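Local coordinates for protein chitinase (Chromobacterium violaceum, PDB 4TXG) that probably hydrolyses the glycosidic bonds of chitin, as a family 18 glycoside hydrolase with a TIM-barrel catalytic domain, at residues 410-422 and 428-442. Sequence-based numbering, arbitrary orientation.
Sequences NAALYDDGKDAEL and YSTPQYGNIGYLNTD. With CS (cesium ion), chain F.
Tyr428 reaches from 428-442 into the turn at 415-419, where its hydroxyl donates to Asp415 OD1 (OH to OD1 2.6 Å) and accepts from the backbone N of Asp419 (N to OH 3.1 Å). The carboxylate is met on its syn side, its plane 51° from that of the ring. Asp415 puts CG anti to the backbone N (chi1 -174°), facing the tyrosine; its OD2 takes Gly417 N from above the carboxylate plane, closing an Asx turn. Next to this hydrogen-bonded cluster, Leu422 packs tightly: CB sits against Tyr428 CE2, CD1 near the CA of Gly437, and CD2 against Tyr438 CZ at 3.5 Å and Leu439 CD1 at 4.0 Å. At the other end the backbone takes over, Thr441 N donating to Ala412 O and Asp442 N to Leu413 O (both N to O 2.9 Å), so the first turn of helix 441-448 is tied to the loop at 411-413. Asn440, at the N-cap, accepts from Trp443 N through OD1. Waters mediate part of the middle: one joins Asp415 OD1 to Asn440 ND2. His400 NE2 hydrogen-bonds Asp419 OD2. The solvent side is the partly exposed Gly417, whose O lies over one face of the Tyr428 ring, near the rim. With Tyr428 OH, Gly417 N and a water as donors, the Asp415 carboxylate is probably stabilised as the anion, holding two loops of the GH18 domain together.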
# COMPACT_ATOMS: atom_id res chain seq x y z
N ASN A 410 10.29 -9.49 -7.63
CA ASN A 410 9.01 -9.30 -6.97
C ASN A 410 8.79 -7.83 -6.55
O ASN A 410 7.67 -7.34 -6.52
CB ASN A 410 8.94 -10.23 -5.76
CG ASN A 410 7.60 -10.17 -5.08
OD1 ASN A 410 7.47 -9.61 -4.00
ND2 ASN A 410 6.59 -10.73 -5.71
N ALA A 411 9.89 -7.13 -6.26
CA ALA A 411 9.80 -5.83 -5.62
C ALA A 411 10.97 -4.92 -6.00
O ALA A 411 11.64 -4.38 -5.13
CB ALA A 411 9.74 -6.00 -4.11
N ALA A 412 11.24 -4.78 -7.30
CA ALA A 412 12.34 -3.91 -7.73
C ALA A 412 12.24 -2.51 -7.12
O ALA A 412 11.16 -1.93 -7.08
CB ALA A 412 12.36 -3.81 -9.26
N LEU A 413 13.36 -1.98 -6.64
CA LEU A 413 13.37 -0.59 -6.16
C LEU A 413 13.24 0.40 -7.33
O LEU A 413 12.49 1.37 -7.25
CB LEU A 413 14.65 -0.29 -5.39
CG LEU A 413 14.83 1.14 -4.89
CD1 LEU A 413 13.68 1.55 -3.99
CD2 LEU A 413 16.16 1.29 -4.16
N TYR A 414 14.00 0.13 -8.39
CA TYR A 414 14.08 1.02 -9.55
C TYR A 414 13.74 0.32 -10.87
O TYR A 414 13.80 -0.90 -10.97
CB TYR A 414 15.50 1.56 -9.72
CG TYR A 414 16.04 2.47 -8.64
CD1 TYR A 414 15.26 3.49 -8.10
CD2 TYR A 414 17.36 2.35 -8.22
CE1 TYR A 414 15.77 4.34 -7.14
CE2 TYR A 414 17.88 3.19 -7.26
CZ TYR A 414 17.09 4.19 -6.73
OH TYR A 414 17.62 5.03 -5.79
N ASP A 415 13.45 1.13 -11.88
CA ASP A 415 13.43 0.67 -13.26
C ASP A 415 14.88 0.53 -13.78
O ASP A 415 15.74 1.33 -13.39
CB ASP A 415 12.66 1.67 -14.12
CG ASP A 415 12.49 1.18 -15.55
OD1 ASP A 415 11.59 0.35 -15.78
OD2 ASP A 415 13.26 1.63 -16.42
N ASP A 416 15.15 -0.48 -14.61
CA ASP A 416 16.47 -0.66 -15.23
C ASP A 416 16.39 -0.56 -16.75
O ASP A 416 17.37 -0.84 -17.46
CB ASP A 416 17.12 -2.00 -14.80
CG ASP A 416 16.44 -3.24 -15.43
OD1 ASP A 416 15.34 -3.13 -16.01
OD2 ASP A 416 17.02 -4.35 -15.31
N GLY A 417 15.23 -0.16 -17.26
CA GLY A 417 15.05 0.02 -18.69
C GLY A 417 14.81 -1.29 -19.42
O GLY A 417 14.66 -1.31 -20.65
N LYS A 418 14.76 -2.40 -18.68
CA LYS A 418 14.71 -3.72 -19.31
C LYS A 418 13.59 -4.64 -18.79
O LYS A 418 13.63 -5.84 -19.03
CB LYS A 418 16.05 -4.43 -19.12
CG LYS A 418 17.25 -3.76 -19.77
CD LYS A 418 18.52 -4.54 -19.48
CE LYS A 418 19.75 -3.65 -19.45
NZ LYS A 418 19.70 -2.70 -18.30
N ASP A 419 12.61 -4.08 -18.08
CA ASP A 419 11.50 -4.90 -17.58
C ASP A 419 10.80 -5.57 -18.77
O ASP A 419 10.29 -4.88 -19.64
CB ASP A 419 10.50 -4.06 -16.78
CG ASP A 419 9.42 -4.91 -16.11
OD1 ASP A 419 8.63 -5.55 -16.84
OD2 ASP A 419 9.34 -4.94 -14.87
N ALA A 420 10.81 -6.90 -18.80
CA ALA A 420 10.35 -7.64 -19.97
C ALA A 420 8.86 -7.43 -20.24
O ALA A 420 8.41 -7.50 -21.39
CB ALA A 420 10.66 -9.13 -19.81
N GLU A 421 8.10 -7.18 -19.18
CA GLU A 421 6.67 -6.94 -19.33
C GLU A 421 6.42 -5.57 -19.95
O GLU A 421 5.63 -5.44 -20.90
CB GLU A 421 5.95 -7.04 -17.98
CG GLU A 421 4.44 -6.92 -18.08
CD GLU A 421 3.73 -7.34 -16.81
OE1 GLU A 421 2.48 -7.33 -16.80
OE2 GLU A 421 4.40 -7.70 -15.81
N LEU A 422 7.10 -4.56 -19.43
CA LEU A 422 7.01 -3.21 -19.99
C LEU A 422 7.47 -3.17 -21.44
O LEU A 422 6.87 -2.48 -22.26
CB LEU A 422 7.81 -2.22 -19.13
CG LEU A 422 7.26 -2.05 -17.71
CD1 LEU A 422 8.00 -0.91 -17.00
CD2 LEU A 422 5.78 -1.78 -17.74
N TYR A 428 8.62 1.39 -23.01
CA TYR A 428 9.86 2.15 -23.10
C TYR A 428 9.97 2.90 -24.41
O TYR A 428 10.55 3.98 -24.47
CB TYR A 428 11.09 1.25 -22.93
CG TYR A 428 11.22 0.61 -21.57
CD1 TYR A 428 11.38 1.39 -20.42
CD2 TYR A 428 11.21 -0.77 -21.44
CE1 TYR A 428 11.51 0.79 -19.18
CE2 TYR A 428 11.35 -1.37 -20.20
CZ TYR A 428 11.49 -0.58 -19.08
OH TYR A 428 11.63 -1.19 -17.85
N SER A 429 9.41 2.33 -25.47
CA SER A 429 9.58 2.87 -26.81
C SER A 429 8.57 3.96 -27.19
O SER A 429 8.81 4.70 -28.14
CB SER A 429 9.52 1.75 -27.84
OG SER A 429 10.55 0.81 -27.60
N THR A 430 7.45 4.06 -26.49
CA THR A 430 6.46 5.05 -26.91
C THR A 430 6.89 6.43 -26.39
O THR A 430 7.13 6.61 -25.20
CB THR A 430 5.02 4.69 -26.44
OG1 THR A 430 4.09 5.70 -26.87
CG2 THR A 430 4.94 4.54 -24.93
N PRO A 431 7.05 7.38 -27.31
CA PRO A 431 7.60 8.70 -26.99
C PRO A 431 6.88 9.40 -25.84
O PRO A 431 7.55 10.02 -25.02
CB PRO A 431 7.42 9.50 -28.29
CG PRO A 431 7.34 8.47 -29.36
CD PRO A 431 6.71 7.25 -28.74
N GLN A 432 5.55 9.29 -25.80
CA GLN A 432 4.74 9.98 -24.79
C GLN A 432 5.09 9.60 -23.35
O GLN A 432 4.84 10.37 -22.43
CB GLN A 432 3.26 9.70 -25.03
CG GLN A 432 2.69 10.24 -26.34
CD GLN A 432 2.60 9.17 -27.41
OE1 GLN A 432 3.54 8.39 -27.62
NE2 GLN A 432 1.46 9.11 -28.09
N TYR A 433 5.65 8.41 -23.14
CA TYR A 433 5.94 7.96 -21.78
C TYR A 433 7.29 8.47 -21.27
O TYR A 433 7.63 8.28 -20.10
CB TYR A 433 5.89 6.44 -21.71
CG TYR A 433 4.49 5.88 -21.51
CD1 TYR A 433 3.42 6.31 -22.28
CD2 TYR A 433 4.25 4.90 -20.55
CE1 TYR A 433 2.15 5.79 -22.10
CE2 TYR A 433 2.98 4.37 -20.37
CZ TYR A 433 1.94 4.82 -21.14
OH TYR A 433 0.68 4.27 -20.95
N GLY A 434 8.04 9.15 -22.13
CA GLY A 434 9.26 9.83 -21.71
C GLY A 434 10.28 8.95 -21.00
O GLY A 434 10.96 9.40 -20.07
N ASN A 435 10.38 7.70 -21.45
CA ASN A 435 11.27 6.69 -20.87
C ASN A 435 11.13 6.50 -19.37
O ASN A 435 12.11 6.20 -18.67
CB ASN A 435 12.71 7.00 -21.22
CG ASN A 435 13.02 6.67 -22.66
OD1 ASN A 435 13.05 7.56 -23.50
ND2 ASN A 435 13.22 5.38 -22.95
N ILE A 436 9.91 6.64 -18.88
CA ILE A 436 9.59 6.31 -17.50
C ILE A 436 9.03 4.89 -17.42
O ILE A 436 7.99 4.61 -18.00
CB ILE A 436 8.59 7.30 -16.91
CG1 ILE A 436 9.22 8.70 -16.87
CG2 ILE A 436 8.14 6.85 -15.51
CD1 ILE A 436 8.39 9.74 -16.17
N GLY A 437 9.74 4.01 -16.72
CA GLY A 437 9.22 2.67 -16.44
C GLY A 437 8.62 2.64 -15.04
O GLY A 437 9.21 3.20 -14.13
N TYR A 438 7.47 2.00 -14.86
CA TYR A 438 6.70 2.22 -13.63
C TYR A 438 6.55 1.02 -12.69
O TYR A 438 5.98 1.18 -11.61
CB TYR A 438 5.30 2.74 -13.96
CG TYR A 438 4.54 1.85 -14.91
CD1 TYR A 438 3.79 0.78 -14.43
CD2 TYR A 438 4.58 2.07 -16.28
CE1 TYR A 438 3.10 -0.05 -15.30
CE2 TYR A 438 3.89 1.26 -17.15
CZ TYR A 438 3.16 0.21 -16.66
OH TYR A 438 2.48 -0.60 -17.54
N LEU A 439 7.05 -0.15 -13.06
CA LEU A 439 6.89 -1.34 -12.21
C LEU A 439 7.99 -1.41 -11.17
O LEU A 439 8.82 -2.33 -11.17
CB LEU A 439 6.87 -2.63 -13.05
CG LEU A 439 5.58 -2.90 -13.84
CD1 LEU A 439 5.67 -4.23 -14.58
CD2 LEU A 439 4.38 -2.89 -12.89
N ASN A 440 8.02 -0.43 -10.28
CA ASN A 440 9.06 -0.38 -9.27
C ASN A 440 8.64 0.48 -8.09
O ASN A 440 7.76 1.33 -8.21
CB ASN A 440 10.38 0.14 -9.88
CG ASN A 440 10.22 1.51 -10.53
OD1 ASN A 440 10.34 2.53 -9.86
ND2 ASN A 440 9.92 1.53 -11.83
N THR A 441 9.29 0.24 -6.95
CA THR A 441 8.97 0.88 -5.69
C THR A 441 9.11 2.40 -5.76
O THR A 441 8.26 3.14 -5.26
CB THR A 441 9.89 0.32 -4.58
OG1 THR A 441 9.70 -1.10 -4.51
CG2 THR A 441 9.59 0.94 -3.22
N ASP A 442 10.17 2.85 -6.42
CA ASP A 442 10.47 4.28 -6.53
C ASP A 442 9.34 4.99 -7.27
O ASP A 442 8.93 6.09 -6.86
CB ASP A 442 11.81 4.48 -7.25
CG ASP A 442 12.21 5.94 -7.39
OD1 ASP A 442 12.85 6.49 -6.47
OD2 ASP A 442 11.90 6.53 -8.44
CS CS F . 9.50 -0.93 -25.35
O HOH W 1 12.01 -2.43 -12.51
O HOH W 2 9.96 -0.56 -13.79
O HOH W 3 13.46 3.73 -18.22
O HOH W 4 10.00 -4.43 -12.22
O HOH W 5 12.36 -1.84 -24.96